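Local coordinates for BH2414 protein (Bacillus halodurans, PDB 3ON1) that is of unknown function but belongs to the ribosomal L7Ae/L30e/S12e/Gadd45 family, so that a role in binding RNA is possible, at residues V35-S41 with V82-D88. Numbering follows the deposited sequence. Where two conformers were deposited one is given.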
ATOM      1  N   VAL A  35       4.889   9.025   2.082  1.00 18.06           N
ATOM      2  CA  VAL A  35       4.640   7.581   1.904  1.00 17.60           C
ATOM      3  C   VAL A  35       5.939   6.844   1.573  1.00 17.13           C
ATOM      4  O   VAL A  35       6.704   7.282   0.710  1.00 17.47           O
ATOM      5  CB  VAL A  35       3.544   7.338   0.822  1.00 17.97           C
ATOM      6  CG1 VAL A  35       3.550   5.904   0.309  1.00 17.88           C
ATOM      7  CG2 VAL A  35       2.177   7.664   1.391  1.00 18.44           C
ATOM      8  N   THR A  36       6.194   5.743   2.280  1.00 16.26           N
ATOM      9  CA  THR A  36       7.436   4.981   2.091  1.00 15.62           C
ATOM     10  C   THR A  36       7.238   3.573   1.518  1.00 15.24           C
ATOM     11  O   THR A  36       8.208   2.842   1.298  1.00 15.48           O
ATOM     12  CB  THR A  36       8.295   4.934   3.375  1.00 15.37           C
ATOM     13  OG1 THR A  36       7.454   4.766   4.530  1.00 15.34           O
ATOM     14  CG2 THR A  36       9.106   6.213   3.505  1.00 16.61           C
ATOM     15  N   LEU A  37       5.981   3.198   1.287  1.00 14.54           N
ATOM     16  CA  LEU A  37       5.648   1.944   0.607  1.00 13.78           C
ATOM     17  C   LEU A  37       4.259   2.070   0.023  1.00 13.64           C
ATOM     18  O   LEU A  37       3.352   2.597   0.672  1.00 13.45           O
ATOM     19  CB  LEU A  37       5.696   0.741   1.566  1.00 13.98           C
ATOM     20  CG  LEU A  37       5.137  -0.611   1.083  1.00 13.57           C
ATOM     21  CD1 LEU A  37       6.000  -1.238  -0.014  1.00 15.26           C
ATOM     22  CD2 LEU A  37       5.004  -1.584   2.234  1.00 14.53           C
ATOM     23  N   VAL A  38       4.096   1.583  -1.202  1.00 13.66           N
ATOM     24  CA  VAL A  38       2.773   1.481  -1.808  1.00 13.58           C
ATOM     25  C   VAL A  38       2.440   0.011  -2.022  1.00 13.82           C
ATOM     26  O   VAL A  38       3.250  -0.754  -2.535  1.00 13.93           O
ATOM     27  CB  VAL A  38       2.685   2.282  -3.128  1.00 13.62           C
ATOM     28  CG1 VAL A  38       1.366   2.008  -3.849  1.00 14.31           C
ATOM     29  CG2 VAL A  38       2.830   3.775  -2.834  1.00 14.38           C
ATOM     30  N   ILE A  39       1.251  -0.374  -1.575  1.00 13.82           N
ATOM     31  CA  ILE A  39       0.721  -1.711  -1.809  1.00 14.20           C
ATOM     32  C   ILE A  39      -0.431  -1.605  -2.794  1.00 14.33           C
ATOM     33  O   ILE A  39      -1.381  -0.856  -2.568  1.00 14.47           O
ATOM     34  CB  ILE A  39       0.273  -2.380  -0.494  1.00 14.41           C
ATOM     35  CG1 ILE A  39       1.494  -2.657   0.393  1.00 14.79           C
ATOM     36  CG2 ILE A  39      -0.498  -3.675  -0.780  1.00 14.93           C
ATOM     37  CD1 ILE A  39       1.161  -2.985   1.846  1.00 16.53           C
ATOM     38  N   LEU A  40      -0.321  -2.341  -3.895  1.00 14.16           N
ATOM     39  CA  LEU A  40      -1.350  -2.350  -4.926  1.00 14.30           C
ATOM     40  C   LEU A  40      -2.022  -3.702  -4.953  1.00 14.10           C
ATOM     41  O   LEU A  40      -1.350  -4.725  -4.945  1.00 14.10           O
ATOM     42  CB  LEU A  40      -0.730  -2.109  -6.301  1.00 14.95           C
ATOM     43  CG  LEU A  40      -0.225  -0.738  -6.720  1.00 16.38           C
ATOM     44  CD1 LEU A  40       0.487  -0.880  -8.049  1.00 17.38           C
ATOM     45  CD2 LEU A  40      -1.390   0.222  -6.838  1.00 19.07           C
ATOM     46  N   SER A  41      -3.350  -3.710  -5.000  1.00 14.02           N
ATOM     47  CA  SER A  41      -4.084  -4.951  -5.202  1.00 14.48           C
ATOM     48  C   SER A  41      -3.724  -5.567  -6.548  1.00 14.80           C
ATOM     49  O   SER A  41      -3.581  -4.845  -7.541  1.00 14.77           O
ATOM     50  CB  SER A  41      -5.588  -4.688  -5.162  1.00 14.53           C
ATOM     51  OG  SER A  41      -6.294  -5.874  -5.484  1.00 15.42           O
ATOM     52  N   VAL A  82      -7.882  -0.792  -3.308  0.50 15.11           N
ATOM     53  CA  VAL A  82      -6.916  -1.165  -4.354  0.50 14.90           C
ATOM     54  C   VAL A  82      -5.538  -0.525  -4.189  0.50 14.65           C
ATOM     55  O   VAL A  82      -4.527  -1.134  -4.541  0.50 14.78           O
ATOM     56  CB  VAL A  82      -7.437  -0.908  -5.796  0.50 15.01           C
ATOM     57  CG1 VAL A  82      -8.413  -1.994  -6.204  0.50 15.26           C
ATOM     58  CG2 VAL A  82      -8.074   0.461  -5.909  0.50 15.84           C
ATOM     59  N   VAL A  83      -5.491   0.698  -3.669  1.00 14.26           N
ATOM     60  CA  VAL A  83      -4.207   1.392  -3.523  1.00 14.08           C
ATOM     61  C   VAL A  83      -4.035   1.831  -2.081  1.00 13.96           C
ATOM     62  O   VAL A  83      -4.852   2.585  -1.559  1.00 13.94           O
ATOM     63  CB  VAL A  83      -4.109   2.638  -4.444  1.00 14.27           C
ATOM     64  CG1 VAL A  83      -2.736   3.299  -4.298  1.00 14.38           C
ATOM     65  CG2 VAL A  83      -4.390   2.282  -5.895  1.00 14.93           C
ATOM     66  N   ILE A  84      -2.964   1.353  -1.452  1.00 13.65           N
ATOM     67  CA  ILE A  84      -2.644   1.710  -0.077  1.00 13.30           C
ATOM     68  C   ILE A  84      -1.250   2.316  -0.018  1.00 13.04           C
ATOM     69  O   ILE A  84      -0.298   1.762  -0.571  1.00 13.51           O
ATOM     70  CB  ILE A  84      -2.720   0.482   0.865  1.00 13.68           C
ATOM     71  CG1 ILE A  84      -4.143  -0.085   0.868  1.00 14.22           C
ATOM     72  CG2 ILE A  84      -2.243   0.847   2.286  1.00 13.84           C
ATOM     73  CD1 ILE A  84      -4.303  -1.399   1.624  1.00 16.47           C
ATOM     74  N   GLY A  85      -1.146   3.457   0.652  1.00 12.67           N
ATOM     75  CA  GLY A  85       0.151   4.075   0.937  1.00 12.54           C
ATOM     76  C   GLY A  85       0.466   4.016   2.421  1.00 12.57           C
ATOM     77  O   GLY A  85      -0.378   4.349   3.258  1.00 13.23           O
ATOM     78  N   VAL A  86       1.682   3.593   2.750  1.00 12.52           N
ATOM     79  CA  VAL A  86       2.097   3.451   4.144  1.00 12.78           C
ATOM     80  C   VAL A  86       2.926   4.665   4.581  1.00 13.30           C
ATOM     81  O   VAL A  86       3.947   4.992   3.959  1.00 13.79           O
ATOM     82  CB  VAL A  86       2.867   2.123   4.358  1.00 12.21           C
ATOM     83  CG1 VAL A  86       3.196   1.915   5.838  1.00 12.53           C
ATOM     84  CG2 VAL A  86       2.054   0.956   3.827  1.00 12.49           C
ATOM     85  N   LYS A  87       2.484   5.315   5.656  1.00 13.88           N
ATOM     86  CA  LYS A  87       3.041   6.603   6.089  1.00 14.59           C
ATOM     87  C   LYS A  87       4.129   6.480   7.141  1.00 14.59           C
ATOM     88  O   LYS A  87       4.758   7.482   7.514  1.00 15.67           O
ATOM     89  CB  LYS A  87       1.936   7.519   6.628  1.00 14.96           C
ATOM     90  CG  LYS A  87       0.842   7.849   5.623  1.00 17.20           C
ATOM     91  CD  LYS A  87       0.012   9.049   6.048  1.00 21.45           C
ATOM     92  CE  LYS A  87      -0.711   8.805   7.351  1.00 23.31           C
ATOM     93  NZ  LYS A  87      -1.744   9.851   7.589  1.00 25.99           N
ATOM     94  N   ASP A  88       4.339   5.266   7.633  1.00 14.22           N
ATOM     95  CA  ASP A  88       5.329   5.027   8.667  1.00 14.23           C
ATOM     96  C   ASP A  88       6.441   4.153   8.110  1.00 14.33           C
ATOM     97  O   ASP A  88       6.184   3.028   7.657  1.00 14.25           O
ATOM     98  CB  ASP A  88       4.680   4.358   9.885  1.00 14.24           C
ATOM     99  CG  ASP A  88       5.675   4.111  11.009  1.00 14.96           C
ATOM    100  OD1 ASP A  88       5.913   5.032  11.821  1.00 17.82           O
ATOM    101  OD2 ASP A  88       6.225   2.993  11.079  1.00 14.93           O
TER
HETATM  102  O   HOH W   1       6.705   7.227   5.365  1.00 24.94           O
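With chi1 of Leu40 at -73° and chi1 of Val83 at -178°, Leu40 CG and Val83 CG2 each stand anti to their own carbonyl carbon, and the two side chains run side by side in the same direction until Leu40 CD2 meets Val83 CG2 at 3.8 Å. Val38 shares this face and sends CG1 to within 4.3 Å of Val83 CG1. Gly85, directly across from Val38, has no side chain, and Val35 occupies the place one would take, its CG1 lying 3.9 Å from Gly85 CA. Helices 23-31 and 46-59 cover this layer. On the other face Ile39 CB lies 4.4 Å from Ile84 CB, and Leu37 CD2 reaches Val86 CG2; helix 69-75 packs on Ile39, and helix 89-100 on Leu37 and Val86. The backbones are joined by five nearly straight hydrogen bonds, among them the reciprocal pair Ile39 N to Ile84 O (2.8 Å) and Ile84 N to Ile39 O (2.9 Å). Ser41 N to Val82 O closes one end and Thr36 N to Val86 O the other, where a water binds Thr36 OG1 at 2.7 Å and weakly bridges to Lys87 O. Thr36 OG1 also bonds Ser92, in the helix that Asp88 N-caps. These antiparallel strands form the centre of the four-stranded mixed sheet, sandwiched between helices, of the L7Ae/L30e alpha-beta-alpha fold.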